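Local coordinates for protein xyloglucan-specific endo-beta-1,4-glucanase (Uncultured bacterium, PDB 4W88) that hydrolyses internal beta-1,4-glucosidic bonds in the backbone of xyloglucan, a plant cell-wall polysaccharide, as a glycoside hydrolase of family GH5, at residues 229-234 / 284-289; 225-230 / 239-244. The protein carries 1 engineered substitution. All coordinates share one frame; numbering follows the deposited sequence.

Contact 1 (229-234 / 284-289); sequences FFTYVA and VRWIGD. With BGC (beta-D-glucopyranose), chain C.
Phe-230, on the short helix 228-231, and Trp-286, on helix 280-295, have their CA atoms 8.9 Å apart, the nearest backbone approach between the two segments. The helices belong to the loop-and-helix layer around a GH5 (beta/alpha)8 barrel, and the span is bridged by side chains. The indole reaches across with CG anti to the backbone N (chi1 173°). One of its faces takes both partners: Phe-230 CD2 lies over the pyrrole part, toward the rim, while the Thr-231 methyl CG2 sits 3.9 Å from Trp-286 CZ2 on the benzo part. The phenyl and five-membered planes meet obliquely, at 38°, with centroids 4.8 Å apart. The indole's polar edge is satisfied as well, since NE1 donates to the carbonyl oxygen of Thr-226. A leucine in place of Trp-286 would probably leave that carbonyl without its donor and uncover the Thr-231 methyl. Just past the end of the short helix, Tyr-232 belongs to the glycan pocket, its OH lying 3.0 Å from O3 of the chain C glucose. Back at the interface, Phe-230 CE2 comes within 3.4 Å of both CB and CG of Trp-286.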
loop_
_atom_site.group_PDB
_atom_site.type_symbol
_atom_site.label_atom_id
_atom_site.label_comp_id
_atom_site.label_asym_id
_atom_site.label_seq_id
_atom_site.Cartn_x
_atom_site.Cartn_y
_atom_site.Cartn_z
ATOM N N PHE A 229 -11.317 -12.352 9.977
ATOM C CA PHE A 229 -11.240 -13.719 10.577
ATOM C C PHE A 229 -10.867 -14.833 9.609
ATOM O O PHE A 229 -10.432 -15.934 10.045
ATOM C CB PHE A 229 -12.522 -14.056 11.307
ATOM C CG PHE A 229 -12.648 -13.384 12.661
ATOM C CD1 PHE A 229 -11.530 -13.110 13.436
ATOM C CD2 PHE A 229 -13.880 -13.124 13.194
ATOM C CE1 PHE A 229 -11.636 -12.500 14.676
ATOM C CE2 PHE A 229 -13.996 -12.539 14.455
ATOM C CZ PHE A 229 -12.862 -12.236 15.193
ATOM N N PHE A 230 -11.028 -14.579 8.314
ATOM C CA PHE A 230 -10.507 -15.508 7.326
ATOM C C PHE A 230 -9.034 -15.251 7.012
ATOM O O PHE A 230 -8.249 -16.184 6.845
ATOM C CB PHE A 230 -11.322 -15.448 6.043
ATOM C CG PHE A 230 -10.804 -16.378 4.995
ATOM C CD1 PHE A 230 -10.939 -17.750 5.144
ATOM C CD2 PHE A 230 -10.183 -15.907 3.885
ATOM C CE1 PHE A 230 -10.412 -18.610 4.180
ATOM C CE2 PHE A 230 -9.665 -16.763 2.938
ATOM C CZ PHE A 230 -9.763 -18.106 3.094
ATOM N N THR A 231 -8.671 -13.963 6.874
ATOM C CA THR A 231 -7.358 -13.617 6.339
ATOM C C THR A 231 -6.230 -13.621 7.367
ATOM O O THR A 231 -5.027 -13.814 7.035
ATOM C CB THR A 231 -7.393 -12.205 5.667
ATOM O OG1 THR A 231 -7.881 -11.265 6.620
ATOM C CG2 THR A 231 -8.352 -12.212 4.475
ATOM N N TYR A 232 -6.631 -13.380 8.625
ATOM C CA TYR A 232 -5.702 -13.370 9.801
ATOM C C TYR A 232 -5.942 -14.523 10.773
ATOM O O TYR A 232 -6.926 -15.200 10.678
ATOM C CB TYR A 232 -5.788 -12.017 10.548
ATOM C CG TYR A 232 -4.968 -10.876 9.885
ATOM C CD1 TYR A 232 -5.379 -10.320 8.645
ATOM C CD2 TYR A 232 -3.791 -10.418 10.467
ATOM C CE1 TYR A 232 -4.606 -9.312 8.052
ATOM C CE2 TYR A 232 -3.033 -9.430 9.884
ATOM C CZ TYR A 232 -3.443 -8.910 8.708
ATOM O OH TYR A 232 -2.661 -7.914 8.153
ATOM N N VAL A 233 -4.985 -14.770 11.631
ATOM C CA VAL A 233 -5.118 -15.735 12.718
ATOM C C VAL A 233 -5.431 -14.966 14.009
ATOM O O VAL A 233 -4.713 -14.025 14.332
ATOM C CB VAL A 233 -3.849 -16.557 12.919
ATOM C CG1 VAL A 233 -4.053 -17.603 14.049
ATOM C CG2 VAL A 233 -3.472 -17.230 11.634
ATOM N N ALA A 234 -6.553 -15.302 14.655
ATOM C CA ALA A 234 -7.045 -14.598 15.848
ATOM C C ALA A 234 -8.088 -15.473 16.510
ATOM O O ALA A 234 -8.475 -16.460 15.901
ATOM C CB ALA A 234 -7.671 -13.296 15.463
ATOM N N VAL A 284 -8.257 -19.918 -2.789
ATOM C CA VAL A 284 -8.711 -19.744 -4.155
ATOM C C VAL A 284 -10.157 -19.268 -4.258
ATOM O O VAL A 284 -10.465 -18.361 -5.062
ATOM C CB VAL A 284 -8.447 -21.028 -4.972
ATOM C CG1 VAL A 284 -9.075 -20.945 -6.378
ATOM C CG2 VAL A 284 -6.909 -21.285 -5.034
ATOM N N ARG A 285 -11.078 -19.895 -3.512
ATOM C CA ARG A 285 -12.460 -19.447 -3.510
ATOM C C ARG A 285 -12.643 -18.017 -2.976
ATOM O O ARG A 285 -13.415 -17.212 -3.537
ATOM C CB ARG A 285 -13.329 -20.423 -2.701
ATOM C CG ARG A 285 -13.519 -21.774 -3.389
ATOM C CD ARG A 285 -14.659 -22.577 -2.755
ATOM N NE ARG A 285 -14.172 -23.173 -1.506
ATOM C CZ ARG A 285 -13.504 -24.316 -1.405
ATOM N NH1 ARG A 285 -13.232 -25.042 -2.452
ATOM N NH2 ARG A 285 -13.092 -24.733 -0.224
ATOM N N TRP A 286 -11.911 -17.679 -1.929
ATOM C CA TRP A 286 -11.994 -16.338 -1.367
ATOM C C TRP A 286 -11.541 -15.299 -2.400
ATOM O O TRP A 286 -12.181 -14.259 -2.555
ATOM C CB TRP A 286 -11.129 -16.246 -0.108
ATOM C CG TRP A 286 -11.022 -14.854 0.424
ATOM C CD1 TRP A 286 -11.946 -14.153 1.158
ATOM C CD2 TRP A 286 -9.928 -13.976 0.208
ATOM N NE1 TRP A 286 -11.492 -12.885 1.405
ATOM C CE2 TRP A 286 -10.237 -12.758 0.837
ATOM C CE3 TRP A 286 -8.716 -14.107 -0.463
ATOM C CZ2 TRP A 286 -9.371 -11.651 0.777
ATOM C CZ3 TRP A 286 -7.873 -13.032 -0.524
ATOM C CH2 TRP A 286 -8.187 -11.826 0.102
ATOM N N ILE A 287 -10.460 -15.592 -3.130
ATOM C CA ILE A 287 -9.951 -14.630 -4.156
ATOM C C ILE A 287 -11.002 -14.397 -5.225
ATOM O O ILE A 287 -11.257 -13.273 -5.621
ATOM C CB ILE A 287 -8.619 -15.116 -4.807
ATOM C CG1 ILE A 287 -7.464 -15.214 -3.746
ATOM C CG2 ILE A 287 -8.291 -14.396 -6.075
ATOM C CD1 ILE A 287 -6.196 -15.939 -4.149
ATOM N N GLY A 288 -11.668 -15.483 -5.627
ATOM C CA GLY A 288 -12.801 -15.341 -6.554
ATOM C C GLY A 288 -13.844 -14.357 -6.068
ATOM O O GLY A 288 -14.284 -13.492 -6.799
ATOM N N ASP A 289 -14.238 -14.496 -4.815
ATOM C CA ASP A 289 -15.276 -13.646 -4.250
ATOM C C ASP A 289 -14.794 -12.237 -3.993
ATOM O O ASP A 289 -15.536 -11.247 -4.236
ATOM C CB ASP A 289 -15.798 -14.260 -2.917
ATOM C CG ASP A 289 -16.749 -15.409 -3.150
ATOM O OD1 ASP A 289 -17.301 -15.531 -4.277
ATOM O OD2 ASP A 289 -16.969 -16.181 -2.217
HETATM C C2 BGC C . -3.792 -5.552 11.036
HETATM C C3 BGC C . -2.955 -4.792 9.995
HETATM C C4 BGC C . -3.678 -4.647 8.699
HETATM C C5 BGC C . -5.070 -4.164 9.276
HETATM C C6 BGC C . -5.884 -4.026 8.046
HETATM C C1 BGC C . -5.043 -4.962 11.581
HETATM O O2 BGC C . -3.027 -5.447 12.144
HETATM O O3 BGC C . -1.791 -5.560 9.812
HETATM O O4 BGC C . -2.769 -4.041 7.640
HETATM O O5 BGC C . -5.683 -4.976 10.423
HETATM O O6 BGC C . -7.126 -3.379 8.156
#

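Contact 2 (225-230 / 239-244); sequences YTPYFF and SVWNGS. With BGC (beta-D-glucopyranose), chain B.
The connection that follows barrel strand 218-223 carries one wall of the glycan pocket, and this contact fastens its outer side to the loop leading into helix 246-261. Trp-241 carries the contact: with CG anti to its own N (chi1 -168°), the indole reaches across to the 225-230 segment. The edge of its six-membered ring points at the face of Phe-230 in an edge-to-face pair, with centroids 5.1 Å apart and planes at 58°. On that edge, Trp-241 CE3 stands 3.8 Å from Phe-230 CG. Farther round the same benzo rim, Pro-227 has its CG in the indole plane and its CD 3.5 Å from Trp-241 CZ3. Pro-227 follows a cis peptide bond and occupies the N-cap position of helix 228-231, and a backbone hydrogen bond runs from Phe-230 N to Pro-227 O in its first turn. At the rim of the Phe-230 ring, CE1 comes 3.5 Å from the carbonyl oxygen of Ser-239, near the ring plane.

Beyond Trp-241, Asn-242 OD1 accepts a hydrogen bond from the backbone N of Ser-244 in an Asx turn and takes a second, on a lone pair, from Ser-244 OG. Gly-243, at a positive phi of 101° where a CB would collide with the carbonyl oxygen of Asn-242, places its N over one face of the Trp-241 indole.

Tyr-228, a residue of the glycan pocket, lays one ring face against the chain B glucose, whose C3 is 3.7 Å from Tyr-228 CE1. Chemically, the segments meet through a ring edge on a ring face, proline carbons and one carbonyl at a ring rim, while the indole N-H of Trp-241 is spent on Asp-289 of helix 280-295, which probably helps fix the rotation of the indole.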
loop_
_atom_site.group_PDB
_atom_site.type_symbol
_atom_site.label_atom_id
_atom_site.label_comp_id
_atom_site.label_asym_id
_atom_site.label_seq_id
_atom_site.Cartn_x
_atom_site.Cartn_y
_atom_site.Cartn_z
ATOM N N TYR A 225 -8.379 -6.409 4.037
ATOM C CA TYR A 225 -8.131 -7.863 4.251
ATOM C C TYR A 225 -9.393 -8.564 4.785
ATOM O O TYR A 225 -9.410 -9.101 5.919
ATOM C CB TYR A 225 -7.019 -8.028 5.260
ATOM C CG TYR A 225 -5.610 -7.583 4.834
ATOM C CD1 TYR A 225 -5.136 -6.253 5.034
ATOM C CD2 TYR A 225 -4.692 -8.519 4.375
ATOM C CE1 TYR A 225 -3.826 -5.907 4.699
ATOM C CE2 TYR A 225 -3.370 -8.188 4.077
ATOM C CZ TYR A 225 -2.925 -6.857 4.279
ATOM O OH TYR A 225 -1.623 -6.577 3.999
ATOM N N THR A 226 -10.424 -8.547 3.969
ATOM C CA THR A 226 -11.787 -8.803 4.431
ATOM C C THR A 226 -12.271 -10.174 3.965
ATOM O O THR A 226 -12.171 -10.520 2.762
ATOM C CB THR A 226 -12.684 -7.733 3.859
ATOM O OG1 THR A 226 -12.137 -6.449 4.218
ATOM C CG2 THR A 226 -14.089 -7.868 4.361
ATOM N N PRO A 227 -12.840 -10.956 4.886
ATOM C CA PRO A 227 -13.021 -10.664 6.340
ATOM C C PRO A 227 -11.757 -11.018 7.131
ATOM O O PRO A 227 -11.029 -11.977 6.813
ATOM C CB PRO A 227 -14.134 -11.669 6.777
ATOM C CG PRO A 227 -14.563 -12.356 5.567
ATOM C CD PRO A 227 -13.505 -12.212 4.500
ATOM N N TYR A 228 -11.504 -10.235 8.177
ATOM C CA TYR A 228 -10.372 -10.368 9.032
ATOM C C TYR A 228 -10.209 -11.762 9.584
ATOM O O TYR A 228 -9.120 -12.325 9.630
ATOM C CB TYR A 228 -10.485 -9.330 10.160
ATOM C CG TYR A 228 -9.417 -9.445 11.203
ATOM C CD1 TYR A 228 -8.155 -9.004 10.955
ATOM C CD2 TYR A 228 -9.677 -9.966 12.457
ATOM C CE1 TYR A 228 -7.150 -9.124 11.878
ATOM C CE2 TYR A 228 -8.686 -10.055 13.393
ATOM C CZ TYR A 228 -7.418 -9.644 13.080
ATOM O OH TYR A 228 -6.409 -9.675 13.990
ATOM N N PHE A 229 -11.317 -12.352 9.977
ATOM C CA PHE A 229 -11.240 -13.719 10.577
ATOM C C PHE A 229 -10.867 -14.833 9.609
ATOM O O PHE A 229 -10.432 -15.934 10.045
ATOM C CB PHE A 229 -12.522 -14.056 11.307
ATOM C CG PHE A 229 -12.648 -13.384 12.661
ATOM C CD1 PHE A 229 -11.530 -13.110 13.436
ATOM C CD2 PHE A 229 -13.880 -13.124 13.194
ATOM C CE1 PHE A 229 -11.636 -12.500 14.676
ATOM C CE2 PHE A 229 -13.996 -12.539 14.455
ATOM C CZ PHE A 229 -12.862 -12.236 15.193
ATOM N N PHE A 230 -11.028 -14.579 8.314
ATOM C CA PHE A 230 -10.507 -15.508 7.326
ATOM C C PHE A 230 -9.034 -15.251 7.012
ATOM O O PHE A 230 -8.249 -16.184 6.845
ATOM C CB PHE A 230 -11.322 -15.448 6.043
ATOM C CG PHE A 230 -10.804 -16.378 4.995
ATOM C CD1 PHE A 230 -10.939 -17.750 5.144
ATOM C CD2 PHE A 230 -10.183 -15.907 3.885
ATOM C CE1 PHE A 230 -10.412 -18.610 4.180
ATOM C CE2 PHE A 230 -9.665 -16.763 2.938
ATOM C CZ PHE A 230 -9.763 -18.106 3.094
ATOM N N SER A 239 -10.465 -21.039 8.593
ATOM C CA SER A 239 -9.784 -21.285 7.361
ATOM C C SER A 239 -10.622 -21.763 6.215
ATOM O O SER A 239 -10.087 -22.015 5.127
ATOM C CB SER A 239 -8.676 -22.264 7.608
ATOM O OG SER A 239 -9.189 -23.584 7.896
ATOM N N VAL A 240 -11.919 -21.938 6.444
ATOM C CA VAL A 240 -12.816 -22.413 5.421
ATOM C C VAL A 240 -13.478 -21.247 4.718
ATOM O O VAL A 240 -13.921 -20.314 5.330
ATOM C CB VAL A 240 -13.889 -23.312 6.058
ATOM C CG1 VAL A 240 -14.942 -23.753 5.041
ATOM C CG2 VAL A 240 -13.236 -24.471 6.773
ATOM N N TRP A 241 -13.608 -21.354 3.408
ATOM C CA TRP A 241 -14.305 -20.367 2.615
ATOM C C TRP A 241 -15.329 -21.040 1.760
ATOM O O TRP A 241 -14.995 -21.667 0.712
ATOM C CB TRP A 241 -13.353 -19.483 1.775
ATOM C CG TRP A 241 -14.091 -18.331 1.221
ATOM C CD1 TRP A 241 -14.714 -18.243 0.007
ATOM C CD2 TRP A 241 -14.427 -17.147 1.929
ATOM N NE1 TRP A 241 -15.396 -17.040 -0.097
ATOM C CE2 TRP A 241 -15.209 -16.342 1.068
ATOM C CE3 TRP A 241 -14.135 -16.688 3.213
ATOM C CZ2 TRP A 241 -15.692 -15.122 1.445
ATOM C CZ3 TRP A 241 -14.572 -15.432 3.565
ATOM C CH2 TRP A 241 -15.383 -14.683 2.717
ATOM N N ASN A 242 -16.594 -20.952 2.199
ATOM C CA ASN A 242 -17.656 -21.468 1.380
ATOM C C ASN A 242 -18.606 -20.452 0.815
ATOM O O ASN A 242 -19.580 -20.852 0.229
ATOM C CB ASN A 242 -18.467 -22.513 2.175
ATOM C CG ASN A 242 -19.284 -21.878 3.301
ATOM O OD1 ASN A 242 -19.323 -20.678 3.469
ATOM N ND2 ASN A 242 -19.978 -22.704 4.048
ATOM N N GLY A 243 -18.328 -19.168 0.939
ATOM C CA GLY A 243 -19.224 -18.178 0.419
ATOM C C GLY A 243 -20.100 -17.532 1.420
ATOM O O GLY A 243 -20.626 -16.437 1.145
ATOM N N SER A 244 -20.292 -18.198 2.558
ATOM C CA SER A 244 -21.266 -17.744 3.534
ATOM C C SER A 244 -20.936 -16.378 4.135
ATOM O O SER A 244 -21.834 -15.673 4.574
ATOM C CB SER A 244 -21.440 -18.771 4.663
ATOM O OG SER A 244 -20.320 -18.793 5.507
HETATM C C2 BGC B . -9.062 -5.741 14.103
HETATM C C3 BGC B . -8.481 -5.765 12.653
HETATM C C4 BGC B . -7.084 -5.236 12.887
HETATM C C5 BGC B . -6.707 -5.876 14.247
HETATM C C6 BGC B . -5.478 -5.270 14.934
HETATM C C1 BGC B . -8.662 -6.813 15.149
HETATM O O1 BGC B . -9.352 -7.134 16.485
HETATM O O2 BGC B . -10.375 -6.019 13.958
HETATM O O3 BGC B . -9.295 -5.036 11.739
HETATM O O4 BGC B . -5.938 -5.815 12.342
HETATM O O5 BGC B . -7.534 -6.071 15.409
HETATM O O6 BGC B . -4.439 -6.280 14.967
#

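How the contacts relate
Followed from the N terminus, the chain leaves strand 218-223, passes through 225-234 with its short helix, and reaches 239-244 after a few residues; contact 2 closes this small loop. It then runs through helix 246-261 and strand 267-272 before helix 280-295 brings 284-289 back, so contact 1 closes a much longer loop. Both start from the same stretch, sharing Phe-229 and Phe-230; counted from Phe-230, the short loop nests within the long one. The second segments also touch, as Trp-286 N packs 3.5 Å from Trp-241 CD1. Together the contacts join the strand 218-223 connection, the loop before helix 246-261 and helix 280-295, behind a tyrosine-rich wall of the glycan site.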